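Local atomic coordinates of glycerol-3-phosphate dehydrogenase [NAD(P)+] (PDB entry 3K96), a protein that probably catalyses the NAD(P)H-dependent reduction of dihydroxyacetone phosphate to sn-glycerol 3-phosphate, the precursor for phospholipid synthesis. Residues S62-V65 with D66-Q69; Y81-P84 with E85-A89; T117-K120 with P121-A125; H144-V147 with A148-G152; Q184-K187 with D188-R192. All coordinates share one frame; numbering follows the deposited sequence. Where two conformers were deposited one is given.

Contact 1: residues S62-V65 with D66-Q69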
# COMPACT_ATOMS: atom_id res chain seq x y z
N SER A 62 13.52 -13.65 -32.46
CA SER A 62 12.98 -14.40 -33.66
C SER A 62 12.55 -15.89 -33.51
O SER A 62 11.56 -16.35 -34.15
CB SER A 62 13.95 -14.25 -34.84
OG SER A 62 14.10 -12.87 -35.14
N ASP A 63 13.32 -16.63 -32.71
CA ASP A 63 13.00 -18.01 -32.42
C ASP A 63 11.69 -18.06 -31.63
O ASP A 63 10.98 -19.06 -31.63
CB ASP A 63 14.15 -18.63 -31.63
CG ASP A 63 14.66 -17.72 -30.51
OD1 ASP A 63 14.44 -16.48 -30.58
OD2 ASP A 63 15.30 -18.23 -29.56
N HIS A 64 11.38 -16.95 -30.96
CA HIS A 64 10.16 -16.82 -30.14
C HIS A 64 8.90 -16.78 -31.01
O HIS A 64 7.93 -17.46 -30.70
CB HIS A 64 10.30 -15.58 -29.24
CG HIS A 64 9.19 -15.41 -28.25
ND1 HIS A 64 8.76 -14.17 -27.83
CD2 HIS A 64 8.39 -16.31 -27.64
CE1 HIS A 64 7.77 -14.32 -26.97
NE2 HIS A 64 7.52 -15.61 -26.84
N VAL A 65 8.92 -16.01 -32.10
CA VAL A 65 7.76 -15.95 -33.00
C VAL A 65 7.47 -17.32 -33.62
O VAL A 65 6.30 -17.71 -33.77
CB VAL A 65 7.92 -14.88 -34.09
CG1 VAL A 65 6.75 -14.95 -35.08
CG2 VAL A 65 8.04 -13.49 -33.44
N ASP A 66 8.52 -18.05 -33.98
CA ASP A 66 8.36 -19.42 -34.52
C ASP A 66 7.61 -20.31 -33.51
O ASP A 66 6.67 -21.04 -33.88
CB ASP A 66 9.74 -20.01 -34.85
CG ASP A 66 10.37 -19.35 -36.05
OD1 ASP A 66 9.61 -18.96 -36.97
OD2 ASP A 66 11.62 -19.23 -36.09
N GLU A 67 8.01 -20.21 -32.25
CA GLU A 67 7.37 -20.96 -31.17
C GLU A 67 5.89 -20.62 -31.08
O GLU A 67 5.06 -21.52 -31.03
CB GLU A 67 8.05 -20.65 -29.84
CG GLU A 67 9.48 -21.15 -29.76
CD GLU A 67 10.21 -20.65 -28.54
OE1 GLU A 67 9.55 -20.13 -27.60
OE2 GLU A 67 11.46 -20.76 -28.51
N MET A 68 5.56 -19.33 -31.06
CA MET A 68 4.15 -18.91 -30.99
C MET A 68 3.34 -19.30 -32.24
O MET A 68 2.18 -19.70 -32.13
CB MET A 68 4.06 -17.40 -30.73
CG MET A 68 4.56 -17.03 -29.34
SD MET A 68 4.39 -15.29 -28.88
CE MET A 68 5.76 -14.56 -29.80
N GLN A 69 3.92 -19.16 -33.42
CA GLN A 69 3.21 -19.51 -34.66
C GLN A 69 2.91 -21.01 -34.67
O GLN A 69 1.78 -21.41 -34.95
CB GLN A 69 4.01 -19.09 -35.90
CG GLN A 69 4.07 -17.57 -36.07
CD GLN A 69 4.79 -17.13 -37.34
OE1 GLN A 69 5.50 -17.91 -37.96
NE2 GLN A 69 4.60 -15.86 -37.72

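Contact 2: residues Y81-P84 with E85-A89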
# COMPACT_ATOMS: atom_id res chain seq x y z
N TYR A 81 -2.26 -20.12 -21.72
CA TYR A 81 -3.30 -19.22 -22.23
C TYR A 81 -3.22 -19.15 -23.76
O TYR A 81 -2.60 -18.23 -24.31
CB TYR A 81 -3.16 -17.82 -21.60
CG TYR A 81 -3.46 -17.87 -20.14
CD1 TYR A 81 -4.77 -17.93 -19.69
CD2 TYR A 81 -2.44 -17.91 -19.19
CE1 TYR A 81 -5.06 -18.01 -18.35
CE2 TYR A 81 -2.73 -17.99 -17.85
CZ TYR A 81 -4.05 -18.04 -17.45
OH TYR A 81 -4.35 -18.12 -16.11
N PRO A 82 -3.85 -20.13 -24.45
CA PRO A 82 -3.86 -20.19 -25.92
C PRO A 82 -4.43 -18.94 -26.57
O PRO A 82 -5.34 -18.30 -26.04
CB PRO A 82 -4.78 -21.38 -26.24
CG PRO A 82 -4.91 -22.15 -24.96
CD PRO A 82 -4.74 -21.15 -23.85
N PHE A 83 -3.88 -18.61 -27.73
CA PHE A 83 -4.33 -17.47 -28.47
C PHE A 83 -5.69 -17.69 -29.14
O PHE A 83 -5.95 -18.76 -29.64
CB PHE A 83 -3.36 -17.12 -29.61
CG PHE A 83 -1.97 -16.74 -29.17
CD1 PHE A 83 -1.69 -16.39 -27.87
CD2 PHE A 83 -0.98 -16.57 -30.13
CE1 PHE A 83 -0.42 -16.00 -27.50
CE2 PHE A 83 0.28 -16.15 -29.78
CZ PHE A 83 0.57 -15.87 -28.46
N PRO A 84 -6.55 -16.68 -29.14
CA PRO A 84 -7.78 -16.77 -29.92
C PRO A 84 -7.38 -16.64 -31.40
O PRO A 84 -6.25 -16.25 -31.71
CB PRO A 84 -8.59 -15.55 -29.48
CG PRO A 84 -7.98 -15.11 -28.21
CD PRO A 84 -6.57 -15.53 -28.22
N GLU A 85 -8.28 -16.97 -32.32
CA GLU A 85 -7.96 -16.91 -33.74
C GLU A 85 -7.53 -15.51 -34.22
O GLU A 85 -6.71 -15.39 -35.11
CB GLU A 85 -9.16 -17.44 -34.56
CG GLU A 85 -8.95 -17.52 -36.08
CD GLU A 85 -7.80 -18.45 -36.48
OE1 GLU A 85 -7.29 -18.34 -37.63
OE2 GLU A 85 -7.39 -19.29 -35.63
N THR A 86 -8.04 -14.46 -33.58
CA THR A 86 -7.74 -13.07 -33.99
C THR A 86 -6.38 -12.54 -33.53
O THR A 86 -6.01 -11.40 -33.88
CB THR A 86 -8.85 -12.11 -33.57
OG1 THR A 86 -9.11 -12.26 -32.16
CG2 THR A 86 -10.15 -12.41 -34.36
N LEU A 87 -5.64 -13.35 -32.78
CA LEU A 87 -4.32 -12.97 -32.29
C LEU A 87 -3.24 -13.72 -33.06
O LEU A 87 -3.20 -14.95 -33.02
CB LEU A 87 -4.21 -13.25 -30.80
CG LEU A 87 -2.86 -13.09 -30.11
CD1 LEU A 87 -2.16 -11.80 -30.43
CD2 LEU A 87 -3.07 -13.24 -28.59
N LYS A 88 -2.38 -12.97 -33.73
CA LYS A 88 -1.30 -13.53 -34.55
C LYS A 88 0.05 -12.92 -34.22
O LYS A 88 0.17 -11.71 -34.09
CB LYS A 88 -1.58 -13.28 -36.04
CG LYS A 88 -2.89 -13.88 -36.57
CD LYS A 88 -2.90 -15.39 -36.44
CE LYS A 88 -4.16 -16.00 -37.02
NZ LYS A 88 -4.22 -17.46 -36.70
N ALA A 89 1.06 -13.77 -34.12
CA ALA A 89 2.43 -13.33 -33.86
C ALA A 89 3.14 -13.03 -35.19
O ALA A 89 2.95 -13.74 -36.17
CB ALA A 89 3.20 -14.40 -33.07
O HOH W 1 -4.15 -17.49 -33.30

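Contact 3: residues T117-K120 with P121-A125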
# COMPACT_ATOMS: atom_id res chain seq x y z
N THR A 117 13.68 3.64 -32.34
CA THR A 117 14.61 3.90 -33.41
C THR A 117 14.21 3.13 -34.69
O THR A 117 14.17 3.68 -35.79
CB THR A 117 16.05 3.56 -33.00
OG1 THR A 117 16.48 4.44 -31.93
CG2 THR A 117 17.01 3.73 -34.18
N ARG A 118 13.90 1.85 -34.51
CA ARG A 118 13.52 0.96 -35.59
C ARG A 118 12.16 1.27 -36.19
O ARG A 118 11.86 0.87 -37.32
CB ARG A 118 13.62 -0.47 -35.09
CG ARG A 118 15.07 -0.83 -34.90
CD ARG A 118 15.34 -2.06 -34.06
NE ARG A 118 16.79 -2.34 -34.07
CZ ARG A 118 17.72 -1.61 -33.43
NH1 ARG A 118 17.39 -0.52 -32.72
NH2 ARG A 118 19.00 -1.96 -33.53
N MET A 119 11.34 2.01 -35.46
CA MET A 119 10.06 2.40 -35.97
C MET A 119 10.15 3.63 -36.87
O MET A 119 9.19 3.92 -37.56
CB MET A 119 9.09 2.70 -34.84
CG MET A 119 8.76 1.48 -34.02
SD MET A 119 7.84 1.84 -32.50
CE MET A 119 6.33 2.55 -33.15
N LYS A 120 11.27 4.36 -36.85
CA LYS A 120 11.34 5.61 -37.63
C LYS A 120 10.89 5.52 -39.09
O LYS A 120 10.11 6.34 -39.53
CB LYS A 120 12.70 6.30 -37.53
CG LYS A 120 12.92 6.93 -36.16
CD LYS A 120 14.25 7.59 -36.02
CE LYS A 120 14.37 8.30 -34.68
NZ LYS A 120 15.64 9.04 -34.59
N PRO A 121 11.37 4.51 -39.84
CA PRO A 121 10.96 4.44 -41.24
C PRO A 121 9.57 3.89 -41.44
O PRO A 121 9.14 3.78 -42.56
CB PRO A 121 11.95 3.45 -41.86
CG PRO A 121 13.01 3.24 -40.83
CD PRO A 121 12.42 3.55 -39.52
N LEU A 122 8.87 3.56 -40.35
CA LEU A 122 7.58 2.94 -40.46
C LEU A 122 6.41 3.82 -40.01
O LEU A 122 5.26 3.42 -40.13
CB LEU A 122 7.58 1.63 -39.65
CG LEU A 122 8.73 0.66 -39.98
CD1 LEU A 122 8.70 -0.52 -39.02
CD2 LEU A 122 8.69 0.17 -41.43
N ILE A 123 6.69 5.01 -39.53
CA ILE A 123 5.62 5.89 -39.07
C ILE A 123 4.86 6.53 -40.23
O ILE A 123 5.46 6.86 -41.25
CB ILE A 123 6.17 7.01 -38.15
CG1 ILE A 123 6.88 6.40 -36.93
CG2 ILE A 123 5.07 7.93 -37.69
CD1 ILE A 123 6.08 5.31 -36.24
N ASP A 124 3.54 6.69 -40.09
CA ASP A 124 2.79 7.39 -41.13
C ASP A 124 2.02 8.56 -40.54
O ASP A 124 2.08 8.83 -39.32
CB ASP A 124 1.90 6.45 -41.99
CG ASP A 124 0.57 6.13 -41.34
OD1 ASP A 124 0.31 6.50 -40.17
OD2 ASP A 124 -0.25 5.50 -42.05
N ALA A 125 1.32 9.26 -41.41
CA ALA A 125 0.60 10.47 -41.07
C ALA A 125 -0.39 10.35 -39.93
O ALA A 125 -0.58 11.32 -39.21
CB ALA A 125 -0.09 11.04 -42.34
O HOH W 2 8.41 7.06 -41.28

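Contact 4: residues H144-V147 with A148-G152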
# COMPACT_ATOMS: atom_id res chain seq x y z
N HIS A 144 7.50 9.46 -23.21
CA HIS A 144 6.75 10.30 -24.17
C HIS A 144 7.70 11.23 -24.92
O HIS A 144 7.44 11.61 -26.07
CB HIS A 144 5.65 11.11 -23.50
CG HIS A 144 6.14 12.30 -22.76
ND1 HIS A 144 6.34 12.30 -21.40
CD2 HIS A 144 6.51 13.53 -23.19
CE1 HIS A 144 6.81 13.48 -21.02
NE2 HIS A 144 6.92 14.24 -22.09
N GLU A 145 8.79 11.61 -24.26
CA GLU A 145 9.76 12.46 -24.88
C GLU A 145 10.53 11.70 -25.98
O GLU A 145 10.79 12.25 -27.07
CB GLU A 145 10.69 13.11 -23.84
CG GLU A 145 11.65 14.12 -24.44
CD GLU A 145 12.94 13.51 -24.90
OE1 GLU A 145 13.54 12.76 -24.10
OE2 GLU A 145 13.39 13.79 -26.05
N VAL A 146 10.86 10.43 -25.71
CA VAL A 146 11.53 9.64 -26.72
C VAL A 146 10.58 9.49 -27.91
O VAL A 146 10.97 9.66 -29.06
CB VAL A 146 11.92 8.26 -26.21
CG1 VAL A 146 12.55 7.46 -27.34
CG2 VAL A 146 12.87 8.37 -24.97
N VAL A 147 9.31 9.20 -27.63
CA VAL A 147 8.36 9.04 -28.70
C VAL A 147 8.20 10.36 -29.50
O VAL A 147 8.36 10.38 -30.73
CB VAL A 147 6.98 8.53 -28.22
CG1 VAL A 147 6.00 8.53 -29.37
CG2 VAL A 147 7.07 7.09 -27.63
N ALA A 148 7.93 11.46 -28.79
CA ALA A 148 7.72 12.75 -29.45
C ALA A 148 8.95 13.26 -30.21
O ALA A 148 8.86 13.64 -31.38
CB ALA A 148 7.24 13.80 -28.44
N THR A 149 10.11 13.26 -29.55
CA THR A 149 11.34 13.72 -30.18
C THR A 149 11.76 12.91 -31.40
O THR A 149 12.11 13.47 -32.43
CB THR A 149 12.49 13.72 -29.15
OG1 THR A 149 12.16 14.63 -28.11
CG2 THR A 149 13.84 14.14 -29.78
N GLU A 150 11.71 11.59 -31.30
CA GLU A 150 12.16 10.74 -32.39
C GLU A 150 11.15 10.47 -33.51
O GLU A 150 11.56 10.33 -34.64
CB GLU A 150 12.65 9.39 -31.84
CG GLU A 150 13.67 9.48 -30.74
CD GLU A 150 14.88 10.33 -31.08
OE1 GLU A 150 15.19 10.45 -32.28
OE2 GLU A 150 15.55 10.85 -30.15
N LEU A 151 9.86 10.37 -33.19
CA LEU A 151 8.83 10.04 -34.19
C LEU A 151 7.91 11.22 -34.52
O LEU A 151 7.06 11.11 -35.40
CB LEU A 151 7.98 8.86 -33.68
CG LEU A 151 8.73 7.57 -33.24
CD1 LEU A 151 7.79 6.49 -32.73
CD2 LEU A 151 9.56 7.00 -34.37
N GLY A 152 8.07 12.34 -33.83
CA GLY A 152 7.22 13.48 -34.06
C GLY A 152 6.12 13.47 -33.02
O GLY A 152 5.88 12.46 -32.34

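Contact 5: residues Q184-K187 with D188-R192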
# COMPACT_ATOMS: atom_id res chain seq x y z
N GLN A 184 -9.11 12.08 -28.53
CA GLN A 184 -9.67 11.08 -29.42
C GLN A 184 -8.95 9.73 -29.20
O GLN A 184 -9.56 8.66 -29.27
CB GLN A 184 -9.51 11.51 -30.87
CG GLN A 184 -10.16 10.59 -31.86
CD GLN A 184 -11.67 10.56 -31.70
OE1 GLN A 184 -12.32 11.61 -31.70
NE2 GLN A 184 -12.23 9.37 -31.59
N PHE A 185 -7.65 9.77 -28.94
CA PHE A 185 -6.87 8.53 -28.76
C PHE A 185 -7.28 7.88 -27.46
O PHE A 185 -7.48 6.66 -27.41
CB PHE A 185 -5.37 8.83 -28.85
CG PHE A 185 -4.48 7.61 -28.94
CD1 PHE A 185 -4.87 6.48 -29.61
CD2 PHE A 185 -3.18 7.69 -28.47
CE1 PHE A 185 -4.04 5.40 -29.71
CE2 PHE A 185 -2.34 6.64 -28.60
CZ PHE A 185 -2.77 5.48 -29.22
N SER A 186 -7.41 8.68 -26.42
CA SER A 186 -7.86 8.16 -25.15
C SER A 186 -9.19 7.42 -25.32
O SER A 186 -9.36 6.28 -24.87
CB SER A 186 -8.03 9.31 -24.16
OG SER A 186 -8.55 8.84 -22.95
N LYS A 187 -10.13 8.08 -25.98
CA LYS A 187 -11.46 7.51 -26.22
C LYS A 187 -11.38 6.17 -26.95
O LYS A 187 -11.98 5.18 -26.53
CB LYS A 187 -12.31 8.51 -27.01
CG LYS A 187 -13.77 8.19 -27.07
CD LYS A 187 -14.60 9.27 -27.80
CE LYS A 187 -16.10 8.91 -27.73
NZ LYS A 187 -17.05 9.91 -28.34
N ASP A 188 -10.60 6.14 -28.02
CA ASP A 188 -10.46 4.93 -28.80
C ASP A 188 -9.80 3.80 -28.00
O ASP A 188 -10.23 2.66 -28.08
CB ASP A 188 -9.66 5.21 -30.09
CG ASP A 188 -10.39 6.17 -31.03
OD1 ASP A 188 -11.60 6.40 -30.82
OD2 ASP A 188 -9.75 6.72 -31.96
N LEU A 189 -8.77 4.10 -27.23
CA LEU A 189 -8.11 3.06 -26.46
C LEU A 189 -9.00 2.50 -25.36
O LEU A 189 -9.07 1.28 -25.17
CB LEU A 189 -6.81 3.57 -25.85
CG LEU A 189 -5.69 3.79 -26.86
CD1 LEU A 189 -4.54 4.60 -26.22
CD2 LEU A 189 -5.23 2.47 -27.42
N ILE A 190 -9.67 3.38 -24.63
CA ILE A 190 -10.55 2.94 -23.55
C ILE A 190 -11.67 2.10 -24.16
O ILE A 190 -12.03 1.03 -23.65
CB ILE A 190 -11.09 4.13 -22.77
CG1 ILE A 190 -9.96 4.76 -21.94
CG2 ILE A 190 -12.22 3.72 -21.84
CD1 ILE A 190 -10.38 5.98 -21.20
N GLU A 191 -12.19 2.55 -25.29
CA GLU A 191 -13.22 1.77 -25.95
C GLU A 191 -12.73 0.35 -26.29
O GLU A 191 -13.46 -0.61 -26.11
CB GLU A 191 -13.70 2.48 -27.21
CG GLU A 191 -14.88 1.75 -27.84
CD GLU A 191 -15.44 2.46 -29.05
OE1 GLU A 191 -14.67 3.18 -29.74
OE2 GLU A 191 -16.66 2.29 -29.31
N ARG A 192 -11.50 0.22 -26.78
CA ARG A 192 -10.97 -1.12 -27.08
C ARG A 192 -10.70 -2.01 -25.87
O ARG A 192 -10.93 -3.22 -25.91
CB ARG A 192 -9.62 -1.01 -27.80
CG ARG A 192 -9.65 -0.74 -29.30
CD ARG A 192 -8.23 -0.91 -29.83
NE ARG A 192 -8.11 -0.68 -31.27
CZ ARG A 192 -8.26 -1.62 -32.20
NH1 ARG A 192 -8.57 -2.85 -31.88
NH2 ARG A 192 -8.10 -1.30 -33.48

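Contact 1: residues S62-V65 with D66-Q69
M68 lays its terminal methyl over one face of the imidazole of H64, which is one turn earlier in the helix. M68 CE sits above the middle of the ring, 3.5 Å from the H64 ring centroid and 11° off the normal, which makes a CH-pi contact. The sulfur comes in obliquely, with M68 SD 3.7 Å from H64 NE2. Two torsions set this up. H64 holds CG anti to its backbone N, and the M68 chain bends at chi3 (-77°), which folds CE back onto the ring. E67 meets the same ring differently. E67 OE1 lies at the ring edge, 4.0 Å from H64 CD2, with the carboxylate turned 72° from the imidazole plane. Both ring nitrogens have hydrogen-bond partners: ND1 has S59 and NE2 has N74. These should fix the rotation of the ring. All of this lies on helix 62-71, the crossover helix between the parallel strands 55-58 and 87-90 of the Rossmann-type sheet. Regular i to i+4 backbone bonds run beneath, such as M68 N to H64 O at 3.0 Å. On the strand-facing side, V65 CG1 rests against the amide of Q69, 3.5 Å from Q69 NE2. That NE2 is bonded to A89 O of strand 87-90. E67 OE2 forms a salt bridge with R76.

Contact 2: residues Y81-P84 with E85-A89
L87 places its CD2 methyl over one face of the F83 ring. The methyl is offset toward the rim: L87 CD2 is 3.5 Å from F83 CD1, and 3.9 Å from the ring centroid. The line to the centroid is 25° off the ring normal, a CH-pi contact. Two torsions bring the L87 branch over the F83 ring. F83 has CG opposite its carbonyl carbon (chi1 -62°), and L87 has CG opposite its own backbone N (chi1 172°). The two side chains slant across each other, and L87 CG also lies 3.9 Å from F83 CG. P84 adds a looser apolar touch, with P84 CD 4.2 Å from L87 CB. The backbone reverses here in a type I beta turn from P84 to L87, which leads from the loop after helix 62-71 into strand 87-90, an outermost strand of the Rossmann-type sheet within this chain. The turn is closed by L87 N giving a hydrogen bond to P84 O at 3.2 Å. The donor lies well above the carbonyl plane. A water donates to P84 O and to L87 O, and so ties the start of the turn to the strand. On the exposed side, E85 bends at chi2, and K88 NZ lies 3.3 Å from E85 OE1, a salt bridge whose hydrogen bond is weak. The same water takes a weak hydrogen bond from NZ. L87 is buried and packs on V55 and L57 of strand 55-58 and A49 of helix 39-49. F83 also packs on M68 of helix 62-71.

Contact 3: residues T117-K120 with P121-A125
This is a local contact at the C-terminal end of helix 109-119, where the chain leaves the helix for the loop before strand 128-131. M119 O takes the central part. L122 N donates a hydrogen bond to M119 O at 2.8 Å, with an N-H...O angle of 155°. The donor stands well above the carbonyl plane in this i to i+3 bond. The proline nitrogen of P121 has no hydrogen to give, so it cannot continue the helical bonding. P121 CD instead lies 3.5 Å from R118 O. One residue earlier, K120 N already uses an i to i+3 bond, to T117 O. The side chains of the loop lie against the last carbonyls. I123 has CG1 opposite its carbonyl carbon (chi1 -59°), which lays I123 CG1 3.4 Å from M119 O. I123 CD1 then reaches the methyl of M119, at 4.2 Å from M119 CE. The M119 chain bends at chi3 (62°), and the two side chains slant past one another. L122 CD1 comes to 3.8 Å from R118 O. A water donates to K120 O and to I123 O, linking the turn to the chain that follows. The extended side chain of K120 runs to E150 of helix 143-151, where NZ forms a salt bridge. Around the turn, L122 packs on L93, K94 and L97 of helix 93-97. M119 packs on I103 and I105 of strand 102-105, and K120 and I123 lean on L151 of helix 143-151.

Contact 4: residues H144-V147 with A148-G152
E145 reaches one turn along helix 143-151 to T149. From CB, E145 CG leaves anti to the backbone N (chi1 -174°) and lies 3.7 Å from T149 OG1. The chain then bends at chi2 (-89°), which turns the carboxylate toward T149, with E145 CD 3.5 Å from T149 OG1. At the tip, E145 OE2 accepts a hydrogen bond from T149 OG1; the modelled 2.5 Å is unusually short, and its exact length is doubtful. It is met on its anti side, 16° out of the carboxylate plane. T149 CB also lies 3.2 Å from E145 OE2. The other oxygen, OE1, forms a salt bridge with R141, so both ends of the carboxylate have partners. Below them, T149 N bonds to E145 O in the usual helical pattern. Further round, E150 CG lies 4.1 Å from V146 CG1, and V147 CG1 meets L151 CD1 at 4.3 Å. The helix ends at G152, which leaves the helical conformation with positive phi. Its N still makes a weak bond to A148 O. E150 OE2 forms a salt bridge with R141. The helix joins strands 128-131 and 156-160 in a beta-alpha-beta unit. V147 packs on I129 and W131 of the first strand and on M156 of the second, while F112 and I116 of helix 109-119 cover V147 from the neighbouring helix.

Contact 5: residues Q184-K187 with D188-R192
F185 swings its ring along the helix toward L189, with CG anti to the backbone N (chi1 -169°). L189 places CG opposite its own carbonyl carbon (chi1 -71°), and this brings CD1 over the middle of the phenyl face. L189 CD1 is 3.6 Å from the F185 ring centroid and nearly on the ring normal, a CH-pi contact. L189 CG follows at 3.7 Å from F185 CE1, nearer the rim. On the solvent side, Q184 bends at chi2 and turns its amide to D188. Q184 NE2 donates to D188 OD1 at 3.1 Å. The acceptor lies near the amide plane, but the donor is tilted out of the carboxylate plane on its syn side, and the bond is not straight. The two flat groups are turned 48° against each other. D188 OD2 has a salt bridge with R128, so the carboxylate is held at both oxygens. The backbone carries regular i to i+4 bonds, for example L189 N to F185 O at 2.9 Å. S186 OG lies 3.8 Å from I190 CD1. On the inner side, F185 and L189 pack on A130 of strand 128-131. S186 lies against L178 and S180 of strand 174-180, and I190 against V200 and K202 of strand 198-203. Helix 183-193 is thus the connecting helix of a beta-alpha-beta unit, strands 174-180 and 198-203 with this helix packed on the sheet.

How the contacts relate
All five contacts are local and follow one another along the chain, in helices, connecting loops and one edge strand of the eight-stranded mixed sheet of the N-terminal, Rossmann-type region. Contacts 1 and 2 are about 13 Å apart between centres and touch. They belong to one beta-alpha-beta unit, helix 62-71 running into strand 87-90, an outermost strand. Contacts 3 and 4, about 11 Å apart, also touch, through polar and apolar side chains. This joins the end of helix 109-119 to helix 143-151. Contact 5 stands apart on helix 183-193, beside the other outermost strand, 198-203, with centres 20 to 30 Å from the others. Together they sample an edge of the probable dinucleotide-binding sheet and the helices that flank it.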